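Local coordinates for GNAT family acetyltransferase (Mycobacterium smegmatis, PDB 6C30), which probably transfers an acetyl group from acetyl-coenzyme A to an amino group, perhaps a protein N terminus, as a RimJ-type N-acetyltransferase of the GNAT family, at residues G18-P23 and L135-D140; L88-E93 and L139-T144. One frame throughout, in Å; residues are numbered along the deposited sequence.

Interaction 1 of 2, residues G18-P23 and L135-D140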
# COMPACT_ATOMS: atom_id res chain seq x y z
N GLY A 18 7.70 -4.92 1.48
CA GLY A 18 6.60 -5.56 2.17
C GLY A 18 5.46 -5.81 1.20
O GLY A 18 5.68 -5.87 -0.00
N PRO A 19 4.22 -5.93 1.70
CA PRO A 19 3.83 -5.77 3.11
C PRO A 19 4.18 -6.95 4.01
O PRO A 19 4.39 -8.08 3.54
CB PRO A 19 2.32 -5.59 3.02
CG PRO A 19 1.93 -6.38 1.82
CD PRO A 19 3.05 -6.18 0.84
N LEU A 20 4.25 -6.66 5.30
CA LEU A 20 4.41 -7.68 6.33
C LEU A 20 3.20 -7.64 7.22
O LEU A 20 2.57 -6.58 7.37
CB LEU A 20 5.66 -7.43 7.17
CG LEU A 20 6.99 -7.19 6.46
CD1 LEU A 20 8.06 -6.99 7.51
CD2 LEU A 20 7.32 -8.36 5.55
N ARG A 21 2.86 -8.77 7.83
CA ARG A 21 1.96 -8.70 8.96
C ARG A 21 2.78 -8.98 10.21
O ARG A 21 3.44 -10.02 10.31
CB ARG A 21 0.79 -9.68 8.84
CG ARG A 21 -0.16 -9.56 10.03
CD ARG A 21 -1.48 -10.30 9.84
NE ARG A 21 -2.52 -9.54 9.14
CZ ARG A 21 -3.17 -8.49 9.65
NH1 ARG A 21 -2.88 -8.02 10.86
NH2 ARG A 21 -4.12 -7.90 8.94
N VAL A 22 2.76 -8.02 11.13
CA VAL A 22 3.50 -8.07 12.39
C VAL A 22 2.50 -7.76 13.51
O VAL A 22 1.35 -7.46 13.22
CB VAL A 22 4.69 -7.08 12.38
CG1 VAL A 22 5.73 -7.51 11.35
CG2 VAL A 22 4.20 -5.67 12.12
N PRO A 23 2.91 -7.87 14.79
CA PRO A 23 1.93 -7.64 15.86
C PRO A 23 1.14 -6.33 15.74
O PRO A 23 -0.05 -6.32 16.06
CB PRO A 23 2.79 -7.64 17.12
CG PRO A 23 3.84 -8.65 16.80
CD PRO A 23 4.15 -8.47 15.33
N LEU A 135 12.98 -0.90 9.84
CA LEU A 135 14.42 -1.08 9.68
C LEU A 135 14.76 -2.41 9.01
O LEU A 135 15.63 -2.48 8.14
CB LEU A 135 15.12 -0.98 11.03
CG LEU A 135 15.16 0.43 11.62
CD1 LEU A 135 15.54 0.34 13.08
CD2 LEU A 135 16.16 1.30 10.88
N ALA A 136 14.08 -3.47 9.43
CA ALA A 136 14.34 -4.80 8.85
C ALA A 136 14.01 -4.83 7.36
O ALA A 136 14.77 -5.38 6.56
CB ALA A 136 13.54 -5.86 9.60
N MET A 137 12.89 -4.23 6.99
CA MET A 137 12.53 -4.10 5.58
C MET A 137 13.55 -3.25 4.83
O MET A 137 13.95 -3.58 3.72
CB MET A 137 11.14 -3.48 5.44
CG MET A 137 10.01 -4.45 5.72
SD MET A 137 8.38 -3.79 5.30
CE MET A 137 8.11 -2.66 6.65
N GLY A 138 13.98 -2.15 5.45
CA GLY A 138 14.97 -1.30 4.83
C GLY A 138 16.25 -2.05 4.54
O GLY A 138 16.81 -1.96 3.44
N LEU A 139 16.72 -2.80 5.54
CA LEU A 139 17.94 -3.60 5.39
C LEU A 139 17.79 -4.62 4.28
O LEU A 139 18.69 -4.77 3.46
CB LEU A 139 18.30 -4.29 6.70
CG LEU A 139 18.79 -3.37 7.81
CD1 LEU A 139 18.97 -4.17 9.10
CD2 LEU A 139 20.10 -2.68 7.40
N ASP A 140 16.67 -5.33 4.25
CA ASP A 140 16.49 -6.35 3.22
C ASP A 140 16.54 -5.72 1.84
O ASP A 140 17.20 -6.22 0.93
CB ASP A 140 15.18 -7.10 3.43
CG ASP A 140 15.03 -8.27 2.48
OD1 ASP A 140 15.68 -9.31 2.72
OD2 ASP A 140 14.28 -8.14 1.49

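Interaction 2 of 2, residues L88-E93 and L139-T144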
# COMPACT_ATOMS: atom_id res chain seq x y z
N LEU A 88 17.03 6.98 -0.57
CA LEU A 88 15.75 6.30 -0.80
C LEU A 88 14.81 6.71 0.33
O LEU A 88 14.88 6.19 1.45
CB LEU A 88 15.88 4.77 -0.85
CG LEU A 88 16.65 4.17 -2.04
CD1 LEU A 88 18.16 4.17 -1.82
CD2 LEU A 88 16.16 2.75 -2.31
N PRO A 89 13.93 7.68 0.05
CA PRO A 89 13.05 8.23 1.08
C PRO A 89 11.69 7.52 1.12
O PRO A 89 10.82 7.77 0.29
CB PRO A 89 12.90 9.69 0.66
CG PRO A 89 13.02 9.65 -0.86
CD PRO A 89 14.01 8.54 -1.15
N PHE A 90 11.52 6.63 2.10
CA PHE A 90 10.27 5.90 2.26
C PHE A 90 9.39 6.45 3.37
O PHE A 90 9.86 7.08 4.33
CB PHE A 90 10.52 4.42 2.57
CG PHE A 90 11.22 3.66 1.48
CD1 PHE A 90 10.50 3.17 0.39
CD2 PHE A 90 12.58 3.36 1.57
CE1 PHE A 90 11.13 2.43 -0.60
CE2 PHE A 90 13.22 2.63 0.58
CZ PHE A 90 12.49 2.17 -0.51
N VAL A 91 8.11 6.16 3.23
CA VAL A 91 7.11 6.33 4.28
C VAL A 91 6.84 4.96 4.89
O VAL A 91 6.77 3.95 4.16
CB VAL A 91 5.81 6.94 3.72
CG1 VAL A 91 4.65 6.80 4.71
CG2 VAL A 91 6.05 8.40 3.35
N ILE A 92 6.71 4.93 6.21
CA ILE A 92 6.26 3.72 6.91
C ILE A 92 4.74 3.76 6.98
O ILE A 92 4.16 4.72 7.50
CB ILE A 92 6.83 3.62 8.34
CG1 ILE A 92 8.36 3.76 8.33
CG2 ILE A 92 6.37 2.31 9.00
CD1 ILE A 92 8.94 3.97 9.72
N GLU A 93 4.11 2.73 6.43
CA GLU A 93 2.65 2.59 6.51
C GLU A 93 2.26 1.54 7.54
O GLU A 93 2.88 0.47 7.61
CB GLU A 93 2.05 2.18 5.16
CG GLU A 93 2.11 3.28 4.11
CD GLU A 93 1.32 2.94 2.86
OE1 GLU A 93 0.93 1.76 2.68
OE2 GLU A 93 1.10 3.86 2.05
N LEU A 139 16.72 -2.80 5.54
CA LEU A 139 17.94 -3.60 5.39
C LEU A 139 17.79 -4.62 4.28
O LEU A 139 18.69 -4.77 3.46
CB LEU A 139 18.30 -4.29 6.70
CG LEU A 139 18.79 -3.37 7.81
CD1 LEU A 139 18.97 -4.17 9.10
CD2 LEU A 139 20.10 -2.68 7.40
N ASP A 140 16.67 -5.33 4.25
CA ASP A 140 16.49 -6.35 3.22
C ASP A 140 16.54 -5.72 1.84
O ASP A 140 17.20 -6.22 0.93
CB ASP A 140 15.18 -7.10 3.43
CG ASP A 140 15.03 -8.27 2.48
OD1 ASP A 140 15.68 -9.31 2.72
OD2 ASP A 140 14.28 -8.14 1.49
N HIS A 141 15.85 -4.60 1.69
CA HIS A 141 15.83 -3.89 0.42
C HIS A 141 17.22 -3.39 0.02
O HIS A 141 17.64 -3.51 -1.13
CB HIS A 141 14.85 -2.72 0.49
CG HIS A 141 14.55 -2.11 -0.83
ND1 HIS A 141 13.86 -2.78 -1.82
CD2 HIS A 141 14.86 -0.89 -1.35
CE1 HIS A 141 13.75 -2.00 -2.88
NE2 HIS A 141 14.34 -0.85 -2.62
N CYS A 142 17.94 -2.82 0.98
CA CYS A 142 19.28 -2.29 0.71
C CYS A 142 20.27 -3.37 0.30
O CYS A 142 21.10 -3.14 -0.58
CB CYS A 142 19.81 -1.54 1.93
SG CYS A 142 19.08 0.10 2.14
N PHE A 143 20.18 -4.53 0.94
CA PHE A 143 21.16 -5.59 0.70
C PHE A 143 20.77 -6.45 -0.51
O PHE A 143 21.54 -7.33 -0.91
CB PHE A 143 21.32 -6.46 1.95
CG PHE A 143 22.02 -5.76 3.09
CD1 PHE A 143 22.98 -4.79 2.85
CD2 PHE A 143 21.72 -6.08 4.40
CE1 PHE A 143 23.63 -4.16 3.91
CE2 PHE A 143 22.35 -5.45 5.47
CZ PHE A 143 23.31 -4.49 5.22
N THR A 144 19.60 -6.19 -1.09
CA THR A 144 19.19 -6.89 -2.31
C THR A 144 19.08 -5.89 -3.47
O THR A 144 20.04 -5.71 -4.23
CB THR A 144 17.86 -7.66 -2.12
OG1 THR A 144 16.83 -6.77 -1.66
CG2 THR A 144 18.03 -8.78 -1.11

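Interaction 1 of 2, residues G18-P23 and L135-D140
Leu20 and Met137 reach toward each other tip to tip, a strand residue meeting a helix residue through purely apolar atoms. The closest approach is Leu20 CD1 to Met137 CG, 3.7 Å, and the sulfur is equally close to the branch carbon and to one methyl: Met137 SD lies 3.9 Å from Leu20 CG and from Leu20 CD1. The first torsion of the methionine and its extended second one (chi2 -171°) carry CG and SD to the leucine, and the bend at chi3 (-75°) turns only CE away. Beside this pair Gly18, which precedes a cis peptide bond to Pro19, brings its CA to 4.0 Å from Met137 SD; its backbone angles call for glycine. The contact sets strand 17-22 of the mixed GNAT sheet against helix 130-143, which packs on the same sheet farther along. Leu20 is also flanked by Val27 of strand 25-31, to which its backbone is hydrogen-bonded, and by Arg213 of helix 204-217. That arginine forms a salt bridge with Asp140, one turn after Met137, while Pro19 packs on Thr16 of the second subunit.

Interaction 2 of 2, residues L88-E93 and L139-T144
Helix 130-143 packs across the central sheet of the GNAT fold, and near its C-terminal end His141 meets two side chains of strand 88-94, Leu88 and Phe90. The histidine and phenylalanine rings form an offset edge-to-face (T-shaped) pair: the edge of Phe90 is turned toward the face of His141, the centroids lie 5.7 Å apart and the planes stand at 87°. Phe90 CZ leads, 4.0 Å from His141 CD2. Leu88 comes from another direction, at the edge of the imidazole and in its plane, with Leu88 CD2 4.0 Å from His141 CD2. His141 swings its ring out to these strand residues because CG lies anti to the backbone N (chi1 -168°). The rotation of the imidazole is further fixed by a hydrogen bond between NE2 and the carbonyl O of Gly12, giving this buried polar atom a partner beside its apolar neighbours. Just beyond, Thr144 OG1 donates to Asp140 O at 2.7 Å, with the hydroxyl oxygen 29° off the plane of that carbonyl. Phe90 has a second edge-to-face partner in Trp13 and touches Leu29 of strand 25-31; Leu88 lies on Ile104 of strand 97-105, and Cys142, next to His141, packs on that same Ile104 and on Ile151 of strand 150-155.

From the N terminus, the chain first passes strand 17-22, which meets helix 130-143 in interaction 1 and so closes a loop of 111 residues. Strands 25-31, 88-94, 97-105 and 114-121 and the helices between residues 37 and 83 lie within it. The shorter loop of interaction 2 opens within the first, at 88-93, and ends just past it, at 139-144, which overlaps 135-140 in Leu139 and Asp140; the loops therefore cross rather than nest. Their centres are 9 Å apart, and together they tie one helix to strand 17-22 and to strand 88-94 of a single sheet.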